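Local coordinates for protein chitin binding domain (Burkholderia pseudomallei, PDB 3UAM) that probably binds chitin or a related polysaccharide and may cleave it oxidatively as a copper-dependent lytic polysaccharide monooxygenase, at residues H102-S110 and Y208-A216. Numbering follows the deposited sequence.
Sequences HWQKHAVRS and YQVIDLNFA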
ATOM      1  N   HIS A 102     -12.476 -12.965   7.702  1.00 13.82           N
ATOM      2  CA  HIS A 102     -13.517 -12.899   6.666  1.00 13.71           C
ATOM      3  C   HIS A 102     -13.677 -11.490   6.157  1.00 12.89           C
ATOM      4  O   HIS A 102     -14.753 -10.873   6.234  1.00 12.94           O
ATOM      5  CB  HIS A 102     -14.810 -13.476   7.207  1.00 14.72           C
ATOM      6  CG  HIS A 102     -14.630 -14.848   7.800  1.00 15.56           C
ATOM      7  ND1 HIS A 102     -14.351 -15.928   7.043  1.00 15.88           N
ATOM      8  CD2 HIS A 102     -14.621 -15.281   9.123  1.00 16.30           C
ATOM      9  CE1 HIS A 102     -14.183 -17.014   7.839  1.00 16.73           C
ATOM     10  NE2 HIS A 102     -14.363 -16.626   9.113  1.00 16.97           N
ATOM     11  N   TRP A 103     -12.572 -10.959   5.632  1.00 11.93           N
ATOM     12  CA  TRP A 103     -12.516  -9.566   5.203  1.00 11.24           C
ATOM     13  C   TRP A 103     -13.574  -9.261   4.185  1.00 11.47           C
ATOM     14  O   TRP A 103     -13.888 -10.105   3.348  1.00 11.60           O
ATOM     15  CB  TRP A 103     -11.168  -9.252   4.608  1.00 10.40           C
ATOM     16  CG  TRP A 103     -10.047  -9.479   5.567  1.00 10.22           C
ATOM     17  CD1 TRP A 103      -9.052 -10.434   5.498  1.00 10.13           C
ATOM     18  CD2 TRP A 103      -9.789  -8.748   6.807  1.00 10.08           C
ATOM     19  NE1 TRP A 103      -8.205 -10.315   6.564  1.00 10.11           N
ATOM     20  CE2 TRP A 103      -8.589  -9.337   7.383  1.00 10.02           C
ATOM     21  CE3 TRP A 103     -10.386  -7.684   7.442  1.00 10.15           C
ATOM     22  CZ2 TRP A 103      -8.028  -8.864   8.551  1.00 10.08           C
ATOM     23  CZ3 TRP A 103      -9.825  -7.219   8.629  1.00 10.20           C
ATOM     24  CH2 TRP A 103      -8.681  -7.799   9.175  1.00 10.14           C
ATOM     25  N   GLN A 104     -14.123  -8.045   4.244  1.00 11.55           N
ATOM     26  CA  GLN A 104     -15.098  -7.602   3.258  1.00 11.83           C
ATOM     27  C   GLN A 104     -14.321  -7.430   1.966  1.00 11.08           C
ATOM     28  O   GLN A 104     -13.234  -6.853   1.979  1.00 10.25           O
ATOM     29  CB  GLN A 104     -15.710  -6.261   3.656  1.00 12.27           C
ATOM     30  CG  GLN A 104     -16.592  -6.272   4.888  1.00 13.35           C
ATOM     31  CD  GLN A 104     -17.005  -4.856   5.277  1.00 13.77           C
ATOM     32  OE1 GLN A 104     -16.586  -4.347   6.322  1.00 14.34           O
ATOM     33  NE2 GLN A 104     -17.785  -4.202   4.419  1.00 14.03           N
ATOM     34  N   LYS A 105     -14.865  -7.949   0.870  1.00 11.18           N
ATOM     35  CA  LYS A 105     -14.149  -8.013  -0.400  1.00 10.78           C
ATOM     36  C   LYS A 105     -14.929  -7.300  -1.492  1.00 10.86           C
ATOM     37  O   LYS A 105     -16.122  -7.521  -1.646  1.00 11.80           O
ATOM     38  CB  LYS A 105     -13.932  -9.474  -0.802  1.00 11.10           C
ATOM     39  CG  LYS A 105     -13.082 -10.285   0.174  1.00 11.10           C
ATOM     40  CD  LYS A 105     -13.233 -11.781  -0.044  1.00 11.70           C
ATOM     41  CE  LYS A 105     -12.549 -12.594   1.055  1.00 11.88           C
ATOM     42  NZ  LYS A 105     -13.105 -12.433   2.428  1.00 12.04           N
ATOM     43  N   HIS A 106     -14.262  -6.464  -2.264  1.00 10.22           N
ATOM     44  CA  HIS A 106     -14.903  -5.762  -3.376  1.00 10.32           C
ATOM     45  C   HIS A 106     -15.167  -6.700  -4.534  1.00 10.60           C
ATOM     46  O   HIS A 106     -14.242  -7.385  -5.017  1.00 10.33           O
ATOM     47  CB  HIS A 106     -14.023  -4.594  -3.855  1.00  9.76           C
ATOM     48  CG  HIS A 106     -13.810  -3.540  -2.815  1.00  9.48           C
ATOM     49  ND1 HIS A 106     -14.731  -2.617  -2.540  1.00  9.85           N
ATOM     50  CD2 HIS A 106     -12.745  -3.319  -1.924  1.00  9.06           C
ATOM     51  CE1 HIS A 106     -14.294  -1.823  -1.548  1.00  9.55           C
ATOM     52  NE2 HIS A 106     -13.072  -2.253  -1.171  1.00  9.04           N
ATOM     53  N   ALA A 107     -16.412  -6.724  -5.004  1.00 11.05           N
ATOM     54  CA  ALA A 107     -16.792  -7.559  -6.148  1.00 11.57           C
ATOM     55  C   ALA A 107     -16.149  -6.988  -7.408  1.00 11.30           C
ATOM     56  O   ALA A 107     -16.479  -5.878  -7.804  1.00 11.22           O
ATOM     57  CB  ALA A 107     -18.318  -7.629  -6.306  1.00 12.36           C
ATOM     58  N   VAL A 108     -15.215  -7.721  -8.012  1.00 11.13           N
ATOM     59  CA  VAL A 108     -14.546  -7.243  -9.244  1.00 10.99           C
ATOM     60  C   VAL A 108     -14.490  -8.338 -10.318  1.00 11.67           C
ATOM     61  O   VAL A 108     -14.861  -9.487 -10.065  1.00 12.35           O
ATOM     62  CB  VAL A 108     -13.135  -6.687  -8.973  1.00 10.12           C
ATOM     63  CG1 VAL A 108     -13.215  -5.395  -8.144  1.00  9.54           C
ATOM     64  CG2 VAL A 108     -12.253  -7.729  -8.289  1.00  9.87           C
ATOM     65  N   ARG A 109     -14.045  -7.952 -11.505  1.00 11.77           N
ATOM     66  CA  ARG A 109     -13.949  -8.832 -12.663  1.00 12.49           C
ATOM     67  C   ARG A 109     -12.608  -8.680 -13.372  1.00 12.25           C
ATOM     68  O   ARG A 109     -12.010  -7.586 -13.396  1.00 11.62           O
ATOM     69  CB  ARG A 109     -15.060  -8.487 -13.658  1.00 13.28           C
ATOM     70  CG  ARG A 109     -16.463  -8.620 -13.108  1.00 13.72           C
ATOM     71  CD  ARG A 109     -17.479  -8.254 -14.181  1.00 14.58           C
ATOM     72  NE  ARG A 109     -17.490  -9.255 -15.238  1.00 15.42           N
ATOM     73  CZ  ARG A 109     -18.118 -10.425 -15.165  1.00 16.12           C
ATOM     74  NH1 ARG A 109     -18.812 -10.758 -14.098  1.00 16.17           N
ATOM     75  NH2 ARG A 109     -18.049 -11.272 -16.171  1.00 16.92           N
ATOM     76  N   SER A 110     -12.132  -9.781 -13.951  1.00 12.80           N
ATOM     77  CA  SER A 110     -10.927  -9.752 -14.777  1.00 12.91           C
ATOM     78  C   SER A 110     -11.020  -8.649 -15.832  1.00 13.03           C
ATOM     79  O   SER A 110     -12.057  -8.487 -16.473  1.00 13.65           O
ATOM     80  CB  SER A 110     -10.734 -11.102 -15.457  1.00 13.84           C
ATOM     81  OG  SER A 110     -10.562 -12.113 -14.482  1.00 13.98           O
ATOM     82  N   TYR A 208       1.174   1.476   3.635  1.00  4.65           N
ATOM     83  CA  TYR A 208       0.708   0.194   3.115  1.00  4.61           C
ATOM     84  C   TYR A 208      -0.809   0.087   3.230  1.00  4.74           C
ATOM     85  O   TYR A 208      -1.357   0.122   4.327  1.00  4.99           O
ATOM     86  CB  TYR A 208       1.399  -0.937   3.897  1.00  4.79           C
ATOM     87  CG  TYR A 208       2.844  -1.095   3.533  1.00  4.74           C
ATOM     88  CD1 TYR A 208       3.825  -0.304   4.122  1.00  4.83           C
ATOM     89  CD2 TYR A 208       3.250  -2.065   2.624  1.00  4.74           C
ATOM     90  CE1 TYR A 208       5.167  -0.449   3.779  1.00  4.84           C
ATOM     91  CE2 TYR A 208       4.582  -2.216   2.274  1.00  4.77           C
ATOM     92  CZ  TYR A 208       5.537  -1.406   2.837  1.00  4.84           C
ATOM     93  OH  TYR A 208       6.878  -1.575   2.508  1.00  5.02           O
ATOM     94  N   GLN A 209      -1.467  -0.088   2.081  1.00  4.69           N
ATOM     95  CA  GLN A 209      -2.922  -0.166   1.999  1.00  4.95           C
ATOM     96  C   GLN A 209      -3.371  -1.382   1.189  1.00  5.10           C
ATOM     97  O   GLN A 209      -3.472  -1.357  -0.046  1.00  5.00           O
ATOM     98  CB  GLN A 209      -3.509   1.118   1.422  1.00  4.92           C
ATOM     99  CG  GLN A 209      -3.318   2.316   2.341  1.00  5.03           C
ATOM    100  CD  GLN A 209      -4.389   2.417   3.400  1.00  5.41           C
ATOM    101  OE1 GLN A 209      -5.576   2.410   3.089  1.00  5.59           O
ATOM    102  NE2 GLN A 209      -3.971   2.537   4.667  1.00  5.60           N
ATOM    103  N   VAL A 210      -3.646  -2.440   1.936  1.00  5.41           N
ATOM    104  CA  VAL A 210      -4.250  -3.651   1.408  1.00  5.77           C
ATOM    105  C   VAL A 210      -5.727  -3.442   1.060  1.00  5.98           C
ATOM    106  O   VAL A 210      -6.468  -2.820   1.800  1.00  6.12           O
ATOM    107  CB  VAL A 210      -4.042  -4.819   2.415  1.00  6.12           C
ATOM    108  CG1 VAL A 210      -5.029  -5.944   2.186  1.00  6.67           C
ATOM    109  CG2 VAL A 210      -2.620  -5.334   2.274  1.00  6.04           C
ATOM    110  N   ILE A 211      -6.116  -3.940  -0.117  1.00  6.15           N
ATOM    111  CA  ILE A 211      -7.469  -3.843  -0.634  1.00  6.49           C
ATOM    112  C   ILE A 211      -7.889  -5.246  -1.008  1.00  6.94           C
ATOM    113  O   ILE A 211      -7.164  -5.945  -1.750  1.00  6.89           O
ATOM    114  CB  ILE A 211      -7.560  -2.987  -1.919  1.00  6.38           C
ATOM    115  CG1 ILE A 211      -6.975  -1.603  -1.675  1.00  6.10           C
ATOM    116  CG2 ILE A 211      -9.010  -2.870  -2.364  1.00  6.74           C
ATOM    117  CD1 ILE A 211      -6.672  -0.829  -2.938  1.00  5.98           C
ATOM    118  N   ASP A 212      -9.030  -5.658  -0.473  1.00  7.44           N
ATOM    119  CA  ASP A 212      -9.481  -7.026  -0.614  1.00  8.00           C
ATOM    120  C   ASP A 212     -10.476  -7.126  -1.756  1.00  8.43           C
ATOM    121  O   ASP A 212     -11.438  -6.382  -1.796  1.00  8.66           O
ATOM    122  CB  ASP A 212     -10.131  -7.495   0.682  1.00  8.36           C
ATOM    123  CG  ASP A 212      -9.129  -7.666   1.806  1.00  8.17           C
ATOM    124  OD1 ASP A 212      -8.192  -8.519   1.686  1.00  8.09           O
ATOM    125  OD2 ASP A 212      -9.309  -6.956   2.834  1.00  8.15           O
ATOM    126  N   LEU A 213     -10.239  -8.074  -2.660  1.00  8.77           N
ATOM    127  CA  LEU A 213     -10.981  -8.217  -3.912  1.00  9.22           C
ATOM    128  C   LEU A 213     -11.550  -9.630  -4.067  1.00 10.02           C
ATOM    129  O   LEU A 213     -10.911 -10.609  -3.681  1.00  9.89           O
ATOM    130  CB  LEU A 213     -10.051  -7.933  -5.103  1.00  8.92           C
ATOM    131  CG  LEU A 213      -9.306  -6.589  -5.113  1.00  8.34           C
ATOM    132  CD1 LEU A 213      -8.423  -6.504  -6.363  1.00  8.21           C
ATOM    133  CD2 LEU A 213     -10.249  -5.395  -5.030  1.00  8.28           C
ATOM    134  N   ASN A 214     -12.745  -9.710  -4.654  1.00 10.76           N
ATOM    135  CA  ASN A 214     -13.342 -10.966  -5.033  1.00 11.75           C
ATOM    136  C   ASN A 214     -13.668 -10.957  -6.522  1.00 12.18           C
ATOM    137  O   ASN A 214     -14.582 -10.271  -6.962  1.00 12.24           O
ATOM    138  CB  ASN A 214     -14.622 -11.236  -4.241  1.00 12.51           C
ATOM    139  CG  ASN A 214     -15.063 -12.681  -4.362  1.00 13.51           C
ATOM    140  OD1 ASN A 214     -14.248 -13.592  -4.228  1.00 13.95           O
ATOM    141  ND2 ASN A 214     -16.350 -12.898  -4.597  1.00 14.36           N
ATOM    142  N   PHE A 215     -12.900 -11.728  -7.284  1.00 12.45           N
ATOM    143  CA  PHE A 215     -13.038 -11.759  -8.730  1.00 12.96           C
ATOM    144  C   PHE A 215     -14.079 -12.796  -9.072  1.00 14.25           C
ATOM    145  O   PHE A 215     -14.024 -13.929  -8.576  1.00 14.81           O
ATOM    146  CB  PHE A 215     -11.716 -12.154  -9.397  1.00 12.68           C
ATOM    147  CG  PHE A 215     -10.713 -11.029  -9.508  1.00 11.75           C
ATOM    148  CD1 PHE A 215      -9.907 -10.698  -8.442  1.00 11.01           C
ATOM    149  CD2 PHE A 215     -10.526 -10.363 -10.706  1.00 11.82           C
ATOM    150  CE1 PHE A 215      -8.955  -9.712  -8.546  1.00 10.41           C
ATOM    151  CE2 PHE A 215      -9.573  -9.358 -10.825  1.00 11.17           C
ATOM    152  CZ  PHE A 215      -8.785  -9.039  -9.745  1.00 10.48           C
ATOM    153  N   ALA A 216     -15.016 -12.412  -9.920  1.00 15.01           N
ATOM    154  CA  ALA A 216     -15.963 -13.358 -10.503  1.00 16.41           C
ATOM    155  C   ALA A 216     -15.201 -14.575 -11.101  1.00 17.21           C
ATOM    156  O   ALA A 216     -14.090 -14.456 -11.655  1.00 17.30           O
ATOM    157  CB  ALA A 216     -16.817 -12.660 -11.566  1.00 16.77           C
ATOM    158  OXT ALA A 216     -15.651 -15.722 -11.020  1.00 18.42           O
TER
HETATM  159  O   HOH W   1     -11.420  -5.420   3.305  1.00  4.33           O
HETATM  160  O   HOH W   2     -13.067 -12.325 -12.755  1.00 17.44           O
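Val108 and Phe215 meet on the buried side of a parallel strand pair: CG2 of Val108 sits over the centre of the Phe215 ring, 3.7 Å from the centroid and 6° off the ring normal, a CH-pi contact. With CG1 anti to the carbonyl carbon (chi1 -67°), CG2 falls between the backbone N and the carbonyl carbon, over the phenyl face. Val108 CG2 also lies 3.9 Å from Leu213 CB. The backbone N of Ser110 approaches the ring in its plane, at the CD2 edge. His106 shares this sheet face, and its CD2 touches Ile211 CG2 at 3.8 Å. Four backbone hydrogen bonds set the parallel register of 106-108 against 213-215: His106 N to Asp212 O, Asn214 N to His106 O, Val108 N to Asn214 O and Ala216 N to Val108 O. On the face that carries Ala107 and Asn214, CB of Asn214 lies 3.9 Å from CB of Lys105, just before the short strand.

Before the strand, the Asp212 carboxylate reaches the foot of Trp103, OD2 lying 3.4 Å from CB, with carboxylate and indole planes nearly parallel (8° apart). One water donates to both Asp212 OD2 and Gln104 O, bridging the two segments; a second accepts from Ser110 N and donates to O of the C-terminal carboxylate of Ala216. The chain of Lys105 bends at its last torsion, and NZ meets Trp103 O at 2.6 Å, while Asp98 gives the same ammonium a salt bridge.

Farther out, Asp212 OD1 is held by the Tyr191 hydroxyl and a salt bridge to Arg30, and His106 NE2 bonds to Glu28 O. Strand 106-108 thus extends the mixed sheet beside 205-215, which pairs antiparallel with 190-200, consistent with the immunoglobulin-like beta-sandwich of AA10 enzymes, while Trp103 packs on Leu34 of helix 30-36.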